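Long-range contacts in beta-mannosidase (Hypocrea lixii, PDB 4UOJ), which probably hydrolyses terminal beta-linked mannose residues from the non-reducing ends of oligosaccharides, as a family 2 glycoside hydrolase: residues G564-D569 with V588-N593; F689-S694 with W756-L761; N325-V330 with I339-R344; S228-I233 with V472-H477. All blocks are in the same frame, centred on the assembly; numbering follows the deposited sequence.

Contact 1 of 4, residues G564-D569 with V588-N593. With NA (sodium ion), chain B.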
# COMPACT_ATOMS: atom_id res chain seq x y z
N GLY A 564 0.98 -6.86 31.69
CA GLY A 564 2.20 -6.05 31.64
C GLY A 564 3.04 -6.28 30.40
O GLY A 564 3.82 -5.41 30.01
N HIS A 565 2.88 -7.47 29.78
CA HIS A 565 3.59 -7.84 28.56
C HIS A 565 2.96 -7.20 27.33
O HIS A 565 1.76 -6.99 27.29
CB HIS A 565 3.61 -9.36 28.40
CG HIS A 565 4.38 -10.11 29.44
ND1 HIS A 565 5.14 -11.21 29.12
CD2 HIS A 565 4.46 -9.91 30.78
CE1 HIS A 565 5.67 -11.65 30.25
NE2 HIS A 565 5.30 -10.88 31.27
N ILE A 566 3.79 -6.91 26.33
CA ILE A 566 3.37 -6.26 25.09
C ILE A 566 3.51 -7.24 23.91
O ILE A 566 4.55 -7.88 23.74
CB ILE A 566 4.13 -4.94 24.87
CG1 ILE A 566 3.80 -3.95 26.02
CG2 ILE A 566 3.83 -4.33 23.48
CD1 ILE A 566 4.78 -2.78 26.19
N TYR A 567 2.45 -7.35 23.11
CA TYR A 567 2.39 -8.24 21.96
C TYR A 567 1.81 -7.54 20.73
O TYR A 567 0.91 -6.71 20.85
CB TYR A 567 1.51 -9.47 22.26
CG TYR A 567 1.74 -10.14 23.59
CD1 TYR A 567 1.05 -9.75 24.72
CD2 TYR A 567 2.63 -11.21 23.70
CE1 TYR A 567 1.26 -10.39 25.95
CE2 TYR A 567 2.83 -11.86 24.92
CZ TYR A 567 2.13 -11.46 26.05
OH TYR A 567 2.32 -12.10 27.25
N GLY A 568 2.32 -7.93 19.57
CA GLY A 568 1.83 -7.51 18.27
C GLY A 568 1.91 -6.06 17.85
O GLY A 568 2.56 -5.23 18.48
N ASP A 569 1.27 -5.79 16.72
CA ASP A 569 1.18 -4.47 16.12
C ASP A 569 -0.11 -3.78 16.56
O ASP A 569 -0.98 -4.43 17.14
CB ASP A 569 1.32 -4.53 14.58
CG ASP A 569 0.28 -5.40 13.86
OD1 ASP A 569 -0.44 -6.16 14.54
OD2 ASP A 569 0.22 -5.33 12.61
N VAL A 588 0.04 1.31 23.18
CA VAL A 588 1.44 0.97 23.41
C VAL A 588 1.67 -0.41 22.81
O VAL A 588 1.14 -1.39 23.32
CB VAL A 588 1.84 1.05 24.90
CG1 VAL A 588 3.30 0.67 25.09
CG2 VAL A 588 1.59 2.45 25.45
N GLY A 589 2.40 -0.45 21.70
CA GLY A 589 2.68 -1.68 20.97
C GLY A 589 4.06 -1.73 20.37
O GLY A 589 4.88 -0.86 20.62
N ARG A 590 4.32 -2.81 19.67
CA ARG A 590 5.55 -3.01 18.91
C ARG A 590 5.68 -2.27 17.60
O ARG A 590 6.76 -1.95 17.18
CB ARG A 590 5.81 -4.50 18.70
CG ARG A 590 5.65 -5.33 19.94
CD ARG A 590 6.73 -5.11 20.96
NE ARG A 590 6.57 -6.04 22.05
CZ ARG A 590 7.29 -6.03 23.15
NH1 ARG A 590 8.23 -5.13 23.34
NH2 ARG A 590 7.03 -6.92 24.07
N PHE A 591 4.57 -2.09 16.92
CA PHE A 591 4.52 -1.59 15.57
C PHE A 591 3.14 -1.03 15.36
O PHE A 591 2.19 -1.57 15.87
CB PHE A 591 4.69 -2.78 14.65
CG PHE A 591 5.10 -2.45 13.27
CD1 PHE A 591 4.19 -2.06 12.34
CD2 PHE A 591 6.38 -2.65 12.89
CE1 PHE A 591 4.55 -1.79 11.06
CE2 PHE A 591 6.76 -2.39 11.61
CZ PHE A 591 5.85 -1.97 10.69
N ALA A 592 3.01 0.03 14.58
CA ALA A 592 1.70 0.53 14.23
C ALA A 592 1.46 0.35 12.76
O ALA A 592 2.01 1.06 11.94
CB ALA A 592 1.60 1.98 14.59
N ASN A 593 0.58 -0.57 12.42
CA ASN A 593 0.31 -0.94 11.03
C ASN A 593 -0.88 -0.22 10.41
O ASN A 593 -1.02 -0.21 9.18
CB ASN A 593 0.14 -2.46 10.89
CG ASN A 593 -1.22 -2.98 11.29
OD1 ASN A 593 -1.71 -2.73 12.40
ND2 ASN A 593 -1.83 -3.76 10.39
NA NA B . 6.87 -10.32 33.66

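Contact 2 of 4, residues F689-S694 with W756-L761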
# COMPACT_ATOMS: atom_id res chain seq x y z
N PHE A 689 4.72 9.90 18.63
CA PHE A 689 4.50 9.04 19.79
C PHE A 689 5.02 7.63 19.50
O PHE A 689 5.72 7.06 20.34
CB PHE A 689 2.99 9.03 20.17
CG PHE A 689 2.60 7.96 21.17
CD1 PHE A 689 2.70 8.19 22.53
CD2 PHE A 689 2.16 6.71 20.74
CE1 PHE A 689 2.36 7.20 23.45
CE2 PHE A 689 1.84 5.72 21.66
CZ PHE A 689 1.93 5.96 23.00
N TYR A 690 4.65 7.06 18.33
CA TYR A 690 5.11 5.73 17.91
C TYR A 690 6.63 5.71 17.74
O TYR A 690 7.27 4.78 18.21
CB TYR A 690 4.43 5.26 16.59
CG TYR A 690 2.91 5.12 16.66
CD1 TYR A 690 2.30 4.46 17.72
CD2 TYR A 690 2.10 5.60 15.62
CE1 TYR A 690 0.91 4.33 17.78
CE2 TYR A 690 0.71 5.48 15.67
CZ TYR A 690 0.12 4.83 16.74
OH TYR A 690 -1.26 4.69 16.78
N ARG A 691 7.19 6.73 17.07
CA ARG A 691 8.63 6.84 16.84
C ARG A 691 9.41 6.95 18.14
O ARG A 691 10.40 6.26 18.29
CB ARG A 691 8.96 7.99 15.89
CG ARG A 691 8.59 7.68 14.44
CD ARG A 691 9.22 8.68 13.49
NE ARG A 691 10.67 8.52 13.46
CZ ARG A 691 11.48 9.24 12.70
NH1 ARG A 691 11.00 10.20 11.92
NH2 ARG A 691 12.79 8.99 12.73
N ARG A 692 8.93 7.76 19.08
CA ARG A 692 9.55 7.93 20.40
C ARG A 692 9.59 6.58 21.18
O ARG A 692 10.52 6.32 21.94
CB ARG A 692 8.81 9.01 21.18
CG ARG A 692 9.44 9.47 22.49
CD ARG A 692 8.42 9.28 23.58
NE ARG A 692 7.96 10.51 24.18
CZ ARG A 692 6.77 10.68 24.74
NH1 ARG A 692 5.86 9.71 24.71
NH2 ARG A 692 6.46 11.84 25.32
N GLY A 693 8.62 5.71 20.92
CA GLY A 693 8.51 4.37 21.50
C GLY A 693 9.68 3.45 21.23
O GLY A 693 9.88 2.48 21.96
N SER A 694 10.48 3.77 20.19
CA SER A 694 11.67 3.01 19.80
C SER A 694 12.70 2.92 20.94
O SER A 694 13.37 1.91 21.09
CB SER A 694 12.31 3.59 18.53
OG SER A 694 12.72 4.94 18.68
N TRP A 756 11.34 15.96 22.74
CA TRP A 756 12.18 14.78 22.57
C TRP A 756 12.81 14.78 21.18
O TRP A 756 12.18 15.25 20.22
CB TRP A 756 11.33 13.51 22.72
CG TRP A 756 10.78 13.26 24.09
CD1 TRP A 756 9.79 13.95 24.70
CD2 TRP A 756 11.09 12.15 24.95
NE1 TRP A 756 9.49 13.38 25.91
CE2 TRP A 756 10.28 12.27 26.09
CE3 TRP A 756 11.99 11.07 24.86
CZ2 TRP A 756 10.35 11.37 27.16
CZ3 TRP A 756 12.06 10.17 25.92
CH2 TRP A 756 11.25 10.33 27.06
N VAL A 757 14.02 14.21 21.07
CA VAL A 757 14.70 14.04 19.80
C VAL A 757 14.74 12.54 19.49
O VAL A 757 15.22 11.74 20.31
CB VAL A 757 16.10 14.70 19.75
CG1 VAL A 757 16.88 14.30 18.49
CG2 VAL A 757 16.00 16.21 19.86
N THR A 758 14.22 12.15 18.32
CA THR A 758 14.13 10.76 17.88
C THR A 758 14.88 10.59 16.56
O THR A 758 14.69 11.35 15.62
CB THR A 758 12.66 10.33 17.80
OG1 THR A 758 12.05 10.49 19.08
CG2 THR A 758 12.48 8.89 17.34
N SER A 759 15.72 9.57 16.51
CA SER A 759 16.50 9.24 15.34
C SER A 759 16.32 7.80 14.93
O SER A 759 16.30 6.94 15.75
CB SER A 759 17.96 9.51 15.61
OG SER A 759 18.75 9.14 14.53
N ASP A 760 16.18 7.57 13.63
CA ASP A 760 16.15 6.23 13.10
C ASP A 760 17.45 5.72 12.48
O ASP A 760 17.48 4.66 11.90
CB ASP A 760 14.95 6.04 12.18
CG ASP A 760 15.13 6.62 10.81
OD1 ASP A 760 16.10 7.33 10.53
OD2 ASP A 760 14.27 6.35 9.97
N LEU A 761 18.52 6.46 12.65
CA LEU A 761 19.83 6.08 12.17
C LEU A 761 20.45 4.92 12.92
O LEU A 761 20.15 4.68 14.06
CB LEU A 761 20.75 7.29 12.19
CG LEU A 761 20.36 8.51 11.36
CD1 LEU A 761 21.36 9.59 11.66
CD2 LEU A 761 20.32 8.21 9.88
O HOH W 1 13.89 5.72 16.35

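Contact 3 of 4, residues N325-V330 with I339-R344. With NAG (2-acetamido-2-deoxy-beta-D-glucopyranose), chain S.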
# COMPACT_ATOMS: atom_id res chain seq x y z
N ASN A 325 20.28 -9.28 -12.96
CA ASN A 325 19.45 -9.94 -13.96
C ASN A 325 19.86 -11.39 -14.09
O ASN A 325 20.96 -11.69 -14.55
CB ASN A 325 19.54 -9.24 -15.32
CG ASN A 325 18.57 -8.08 -15.44
OD1 ASN A 325 18.12 -7.50 -14.45
ND2 ASN A 325 18.25 -7.72 -16.67
N ILE A 326 18.97 -12.30 -13.71
CA ILE A 326 19.23 -13.74 -13.78
C ILE A 326 18.49 -14.35 -14.97
O ILE A 326 17.28 -14.16 -15.11
CB ILE A 326 18.96 -14.49 -12.44
CG1 ILE A 326 19.24 -16.00 -12.58
CG2 ILE A 326 17.54 -14.24 -11.92
CD1 ILE A 326 19.28 -16.82 -11.30
N THR A 327 19.23 -15.05 -15.83
CA THR A 327 18.66 -15.71 -16.99
C THR A 327 18.90 -17.19 -16.81
O THR A 327 20.05 -17.62 -16.75
CB THR A 327 19.23 -15.12 -18.30
OG1 THR A 327 19.07 -13.70 -18.28
CG2 THR A 327 18.54 -15.68 -19.55
N VAL A 328 17.81 -17.96 -16.67
CA VAL A 328 17.86 -19.40 -16.48
C VAL A 328 17.58 -20.06 -17.81
O VAL A 328 16.56 -19.77 -18.43
CB VAL A 328 16.88 -19.90 -15.39
CG1 VAL A 328 17.12 -21.36 -15.05
CG2 VAL A 328 16.96 -19.04 -14.12
N SER A 329 18.50 -20.93 -18.25
CA SER A 329 18.40 -21.66 -19.53
C SER A 329 18.26 -23.15 -19.29
O SER A 329 19.07 -23.76 -18.59
CB SER A 329 19.61 -21.38 -20.42
OG SER A 329 19.57 -20.05 -20.92
N VAL A 330 17.21 -23.75 -19.86
CA VAL A 330 16.94 -25.19 -19.74
C VAL A 330 17.25 -25.89 -21.07
O VAL A 330 16.62 -25.62 -22.09
CB VAL A 330 15.52 -25.51 -19.21
CG1 VAL A 330 15.36 -27.00 -18.93
CG2 VAL A 330 15.22 -24.70 -17.95
N ILE A 339 15.88 -25.01 -24.77
CA ILE A 339 14.49 -24.99 -25.19
C ILE A 339 13.55 -24.15 -24.32
O ILE A 339 12.43 -23.90 -24.71
CB ILE A 339 13.96 -26.42 -25.38
CG1 ILE A 339 14.07 -27.24 -24.10
CG2 ILE A 339 14.72 -27.11 -26.50
CD1 ILE A 339 13.01 -28.31 -24.03
N LEU A 340 14.02 -23.75 -23.15
CA LEU A 340 13.30 -22.87 -22.25
C LEU A 340 14.24 -21.85 -21.68
O LEU A 340 15.28 -22.19 -21.17
CB LEU A 340 12.66 -23.65 -21.12
CG LEU A 340 11.72 -22.95 -20.14
CD1 LEU A 340 10.58 -22.24 -20.86
CD2 LEU A 340 11.20 -23.94 -19.14
N VAL A 341 13.87 -20.59 -21.76
CA VAL A 341 14.68 -19.49 -21.23
C VAL A 341 13.77 -18.54 -20.44
O VAL A 341 12.76 -18.08 -20.96
CB VAL A 341 15.44 -18.75 -22.37
CG1 VAL A 341 16.28 -17.61 -21.82
CG2 VAL A 341 16.32 -19.71 -23.18
N SER A 342 14.12 -18.28 -19.18
CA SER A 342 13.37 -17.33 -18.33
C SER A 342 14.28 -16.30 -17.67
O SER A 342 15.34 -16.65 -17.15
CB SER A 342 12.56 -18.06 -17.27
OG SER A 342 11.73 -17.14 -16.57
N GLN A 343 13.84 -15.05 -17.67
CA GLN A 343 14.60 -13.98 -17.05
C GLN A 343 13.83 -13.21 -15.97
O GLN A 343 12.69 -12.88 -16.12
CB GLN A 343 15.06 -12.99 -18.10
CG GLN A 343 16.21 -12.17 -17.60
CD GLN A 343 16.01 -10.69 -17.75
OE1 GLN A 343 16.31 -10.13 -18.81
NE2 GLN A 343 15.53 -10.04 -16.69
N ARG A 344 14.52 -12.91 -14.90
CA ARG A 344 13.97 -12.14 -13.78
C ARG A 344 15.04 -11.21 -13.23
O ARG A 344 16.21 -11.51 -13.29
CB ARG A 344 13.44 -13.04 -12.65
CG ARG A 344 12.20 -13.87 -12.99
CD ARG A 344 10.96 -13.05 -13.25
NE ARG A 344 9.77 -13.87 -13.52
CZ ARG A 344 9.42 -14.33 -14.72
NH1 ARG A 344 10.19 -14.08 -15.77
NH2 ARG A 344 8.33 -15.05 -14.88
C1 NAG S . 17.60 -6.50 -16.84
C2 NAG S . 17.88 -5.63 -18.06
C3 NAG S . 16.83 -4.53 -18.17
C4 NAG S . 15.42 -5.11 -18.09
C5 NAG S . 15.27 -6.00 -16.86
C6 NAG S . 13.88 -6.64 -16.84
C7 NAG S . 20.27 -5.64 -18.41
C8 NAG S . 21.57 -4.89 -18.26
N2 NAG S . 19.19 -5.01 -17.93
O3 NAG S . 17.03 -3.86 -19.42
O4 NAG S . 14.47 -4.04 -18.02
O5 NAG S . 16.27 -7.03 -16.91
O6 NAG S . 13.77 -7.46 -15.67
O7 NAG S . 20.22 -6.77 -18.91

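Contact 4 of 4, residues S228-I233 with V472-H477. With MAN (alpha-D-mannopyranose), chain F.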
# COMPACT_ATOMS: atom_id res chain seq x y z
N SER A 228 7.27 -20.33 -21.19
CA SER A 228 7.41 -20.00 -19.78
C SER A 228 6.11 -19.43 -19.22
O SER A 228 5.66 -18.35 -19.64
CB SER A 228 8.56 -19.02 -19.58
OG SER A 228 8.64 -18.58 -18.24
N LEU A 229 5.51 -20.15 -18.26
CA LEU A 229 4.28 -19.74 -17.59
C LEU A 229 4.59 -18.84 -16.41
O LEU A 229 4.04 -17.76 -16.26
CB LEU A 229 3.49 -20.96 -17.09
CG LEU A 229 2.61 -21.73 -18.06
CD1 LEU A 229 2.13 -22.99 -17.39
CD2 LEU A 229 1.41 -20.90 -18.50
N ASN A 230 5.46 -19.34 -15.53
CA ASN A 230 5.80 -18.67 -14.27
C ASN A 230 7.19 -19.12 -13.82
O ASN A 230 7.60 -20.24 -14.10
CB ASN A 230 4.74 -19.01 -13.19
CG ASN A 230 4.74 -18.09 -12.00
OD1 ASN A 230 5.35 -17.02 -12.01
ND2 ASN A 230 4.04 -18.49 -10.96
N THR A 231 7.93 -18.23 -13.19
CA THR A 231 9.24 -18.55 -12.69
C THR A 231 9.38 -18.14 -11.24
O THR A 231 9.11 -17.04 -10.90
CB THR A 231 10.30 -17.89 -13.53
OG1 THR A 231 10.23 -18.40 -14.85
CG2 THR A 231 11.64 -18.20 -12.99
N ASP A 232 9.83 -19.04 -10.40
CA ASP A 232 10.06 -18.75 -9.00
C ASP A 232 11.54 -18.73 -8.72
O ASP A 232 12.16 -19.74 -8.81
CB ASP A 232 9.41 -19.83 -8.16
CG ASP A 232 9.50 -19.57 -6.68
OD1 ASP A 232 10.44 -18.93 -6.22
OD2 ASP A 232 8.63 -20.04 -5.95
N ILE A 233 12.09 -17.59 -8.34
CA ILE A 233 13.48 -17.50 -8.00
C ILE A 233 13.50 -17.30 -6.51
O ILE A 233 12.80 -16.47 -6.03
CB ILE A 233 14.19 -16.33 -8.70
CG1 ILE A 233 14.05 -16.42 -10.21
CG2 ILE A 233 15.65 -16.26 -8.31
CD1 ILE A 233 14.68 -17.63 -10.84
N VAL A 472 2.70 -16.59 -4.98
CA VAL A 472 3.91 -16.76 -4.17
C VAL A 472 5.09 -17.06 -5.11
O VAL A 472 6.14 -16.46 -4.98
CB VAL A 472 3.73 -17.82 -3.07
CG1 VAL A 472 5.06 -18.31 -2.53
CG2 VAL A 472 2.86 -17.27 -1.93
N ARG A 473 4.86 -17.93 -6.10
CA ARG A 473 5.88 -18.29 -7.09
C ARG A 473 6.22 -17.13 -8.00
O ARG A 473 7.39 -16.89 -8.28
CB ARG A 473 5.45 -19.52 -7.89
CG ARG A 473 5.54 -20.81 -7.10
CD ARG A 473 5.03 -22.01 -7.87
NE ARG A 473 5.93 -22.47 -8.93
CZ ARG A 473 7.07 -23.13 -8.73
NH1 ARG A 473 7.50 -23.36 -7.50
NH2 ARG A 473 7.80 -23.52 -9.76
N ARG A 474 5.19 -16.40 -8.44
CA ARG A 474 5.32 -15.23 -9.32
C ARG A 474 6.12 -14.10 -8.69
O ARG A 474 7.00 -13.54 -9.34
CB ARG A 474 3.92 -14.72 -9.74
CG ARG A 474 3.92 -13.57 -10.74
CD ARG A 474 2.50 -13.17 -11.16
NE ARG A 474 1.69 -12.75 -10.03
CZ ARG A 474 1.61 -11.50 -9.59
NH1 ARG A 474 2.28 -10.53 -10.19
NH2 ARG A 474 0.84 -11.21 -8.54
N LEU A 475 5.79 -13.77 -7.43
CA LEU A 475 6.35 -12.62 -6.72
C LEU A 475 7.63 -12.83 -5.90
O LEU A 475 8.27 -11.84 -5.54
CB LEU A 475 5.27 -11.94 -5.88
CG LEU A 475 4.06 -11.41 -6.66
CD1 LEU A 475 2.90 -11.09 -5.74
CD2 LEU A 475 4.43 -10.22 -7.54
N ASN A 476 8.01 -14.09 -5.63
CA ASN A 476 9.17 -14.41 -4.79
C ASN A 476 10.50 -13.76 -5.18
O ASN A 476 11.28 -13.44 -4.29
CB ASN A 476 9.34 -15.91 -4.63
CG ASN A 476 10.04 -16.27 -3.35
OD1 ASN A 476 9.51 -16.08 -2.26
ND2 ASN A 476 11.24 -16.78 -3.46
N HIS A 477 10.75 -13.57 -6.47
CA HIS A 477 12.01 -12.99 -6.98
C HIS A 477 12.24 -11.54 -6.61
O HIS A 477 13.39 -11.08 -6.60
CB HIS A 477 12.15 -13.22 -8.50
CG HIS A 477 11.25 -12.39 -9.33
ND1 HIS A 477 11.67 -11.18 -9.86
CD2 HIS A 477 9.98 -12.60 -9.71
CE1 HIS A 477 10.66 -10.69 -10.55
NE2 HIS A 477 9.61 -11.51 -10.47
C1 MAN F . 1.79 -27.80 -8.24
C2 MAN F . 1.33 -28.37 -9.58
C3 MAN F . 2.54 -28.86 -10.36
C4 MAN F . 3.60 -27.77 -10.50
C5 MAN F . 3.91 -27.08 -9.16
C6 MAN F . 4.67 -25.78 -9.33
O2 MAN F . 0.66 -27.36 -10.32
O3 MAN F . 2.15 -29.29 -11.66
O4 MAN F . 4.79 -28.36 -10.98
O5 MAN F . 2.72 -26.74 -8.45
O6 MAN F . 3.90 -24.78 -10.01
O HOH W 2 7.40 -14.27 -11.90
O HOH W 3 9.76 -15.41 -8.43

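Contact 1 of 4, residues G564-D569 with V588-N593
Arg590 and Ile566 make the tight part of this contact, where a guanidinium group bonds a backbone carbonyl. Arg590 NH2 donates to Ile566 O at 2.7 Å, and NE adds a weak bond to the same oxygen. The NH2 donor lies 32° from the carbonyl plane, so the group reaches the oxygen obliquely. A bend at chi2 (-70°) turns the Arg590 chain back along 564-569, and Ile566 CG2 then lies over one guanidinium face, 3.5 Å from NE. The same guanidinium also bonds Thr368 O through NH2 and Glu698 O through NH1, which fixes its rotation. A backbone bond completes the grip: Arg590 N donates to Gly568 O at 3.2 Å.

Toward Val588 the packing is slighter. Ile566 CD1 meets Val588 CG1 at 3.9 Å, and Val588 is exposed to solvent. His565 turns away from 588-593 altogether, and its NE2 lies 2.9 Å from a sodium ion. At the other end Asp569 CB rests against Phe591 CB at 3.8 Å, while Asp569 CA approaches Phe591 O in a CA-H...O contact.

From here the chain runs into the parallel pair of strands 569-572 and 591-595, consistent with the (beta/alpha)8 barrel of family 2 glycoside hydrolases. Phe591 meets the ring of Trp373, Asp569 and Asn593 both touch Trp444 on strand 442-446, and Asn593 O is bonded by Asn388 of strand 380-389.

Contact 2 of 4, residues F689-S694 with W756-L761
The C-terminal end of helix 664-692 packs here against strand 752-759, the middle strand of an antiparallel three-stranded sheet in the mannosidase Ig/CBM-like domain, and a cation-pi interaction joins the two. Arg692 CZ lies 4.2 Å from the centroid of the five-membered ring of Trp756, over the ring face, while Arg692 CD makes a CH-pi contact with the six-membered ring. The guanidinium is not stacked flat: its plane stands 64° from the indole, with NE over the middle of the ring system. Bends at chi2 (-124°) and chi3 (-115°) fold the arginine down onto this face. Phe745 makes a second cation-pi contact with Arg692, and Trp756 NE1 is bonded to Glu754.

Between the two arginines, Thr758 pushes its methyl against the helix end, CG2 lying 3.5 Å from Arg691 O and 3.9 Å from Arg691 CB. Its hydroxyl is bonded to Thr800. Arg691 reaches along the strand toward Asp760, but NH2 stays 4.1 Å from OD2 and no N-H points at that oxygen; NH1 binds Glu738 O, whereas Asp760 pairs with Lys385 and His739. Ser694 OG donates to Arg691 O, which also accepts from Ser694 N. A water-mediated link completes the contact: one water donates hydrogen bonds to Ser694 OG (2.7 Å) and Ser759 O (2.8 Å).

Contact 3 of 4, residues N325-V330 with I339-R344
Backbone hydrogen bonds from Ile326 to Arg344, Val328 to Ser342 and Val330 to Leu340 bind strands 325-330 and 340-344 as antiparallel neighbours, their axes at 167°. Val328 N to Ser342 O measures 2.8 Å. The pattern changes at the far end, where Val330 O receives Ile339 N at 2.8 Å and only a weak bond from Leu340 N.

Side-chain packing differs between the two faces. On one, Thr327, Ser329, Val341 and Gln343 stand together: Thr327 CG2 meets Val341 CG1 at 3.7 Å, and Thr327 OG1 lies 3.3 Å from Gln343 CG. On the other, Val330 CB touches Leu340 CB at 3.9 Å within a row of Ile326, Val328 and Ser342. Ile326 packs on Val254, Val328 and Ser342 on Leu258, and Leu340 on Phe260, all of strand 252-261, and Ser342 OG is bonded to Thr231 OG1.

Covalent and polar contacts to sugar finish the outer end. Asn325 ND2 carries an N-linked N-acetylglucosamine. With CG anti to the backbone N (chi1 -160°) and a bend at chi2, Gln343 turns toward this sugar, and its NE2 donates to the ring O5 at 3.1 Å and weakly to O6, which probably helps to hold the first sugar against the neighbouring strand.

Ile339 and Leu340 both facing Val330 form a classic beta bulge, set in a beta hairpin at the edge of the immunoglobulin-like beta-sandwich domain of family 2 glycoside hydrolases.

Contact 4 of 4, residues S228-I233 with V472-H477
Asp232 places CG opposite its backbone N (chi1 -176°), which turns the carboxylate toward helix 458-475, and the bend of Arg473 at chi3 (74°) brings its guanidinium over Asp232 CB. Asp232 OD2 and Arg473 NH1 form a long salt bridge of 3.8 Å; the oxygen lies well out of the guanidinium plane, so charge alone joins them. The opposite face of the guanidinium meets C6 of a bound mannose. Asp259, Asn528 and Ser257 hold its nitrogens, and NH1 also binds an N-acetylglucosamine.

Asn476 ND2 donates to Ile233 O at 3.0 Å, tilted 32° from the carbonyl plane, and also bonds Asp234 OD1, while Asn476 OD1 is bonded to Ser529 OG. Ile233 CB rests on His477 CB at 3.7 Å. A water bridges the two segments, accepting from Ile233 N and His477 N and lying 2.8 Å from Arg473 O, one of several acceptors within its reach. Asn230 OD1 lies 3.2 Å from Arg474 CA, and Asn230 ND2 is bonded to Tyr470 O.

The helix end is laid against edge strand 227-237, whose inner neighbour is strand 252-261. Helix 506-528 flanks Asp232 and Val472, while His477, a cadmium ligand through NE2, bonds Arg345 O of strand 340-346 through ND1.

In the fold
Contacts 3 and 4 lie 12 Å apart between centres and touch. Contact 3 is nested in the chain loop that contact 4 closes, and Arg344 of the hairpin 324-331/340-346 touches His477, just past the end of helix 458-475. Contacts 1 and 2 follow in series, 15 Å apart between centres, joined where Ala592 CB meets Tyr690 CE2 at 3.8 Å. The two pairs stand well apart, contact 1 being 34 Å from contact 4 between centres. Contacts 2 and 4 join two different beta domains to the central region, while contact 1 lies within the central region and contact 3 within a beta domain.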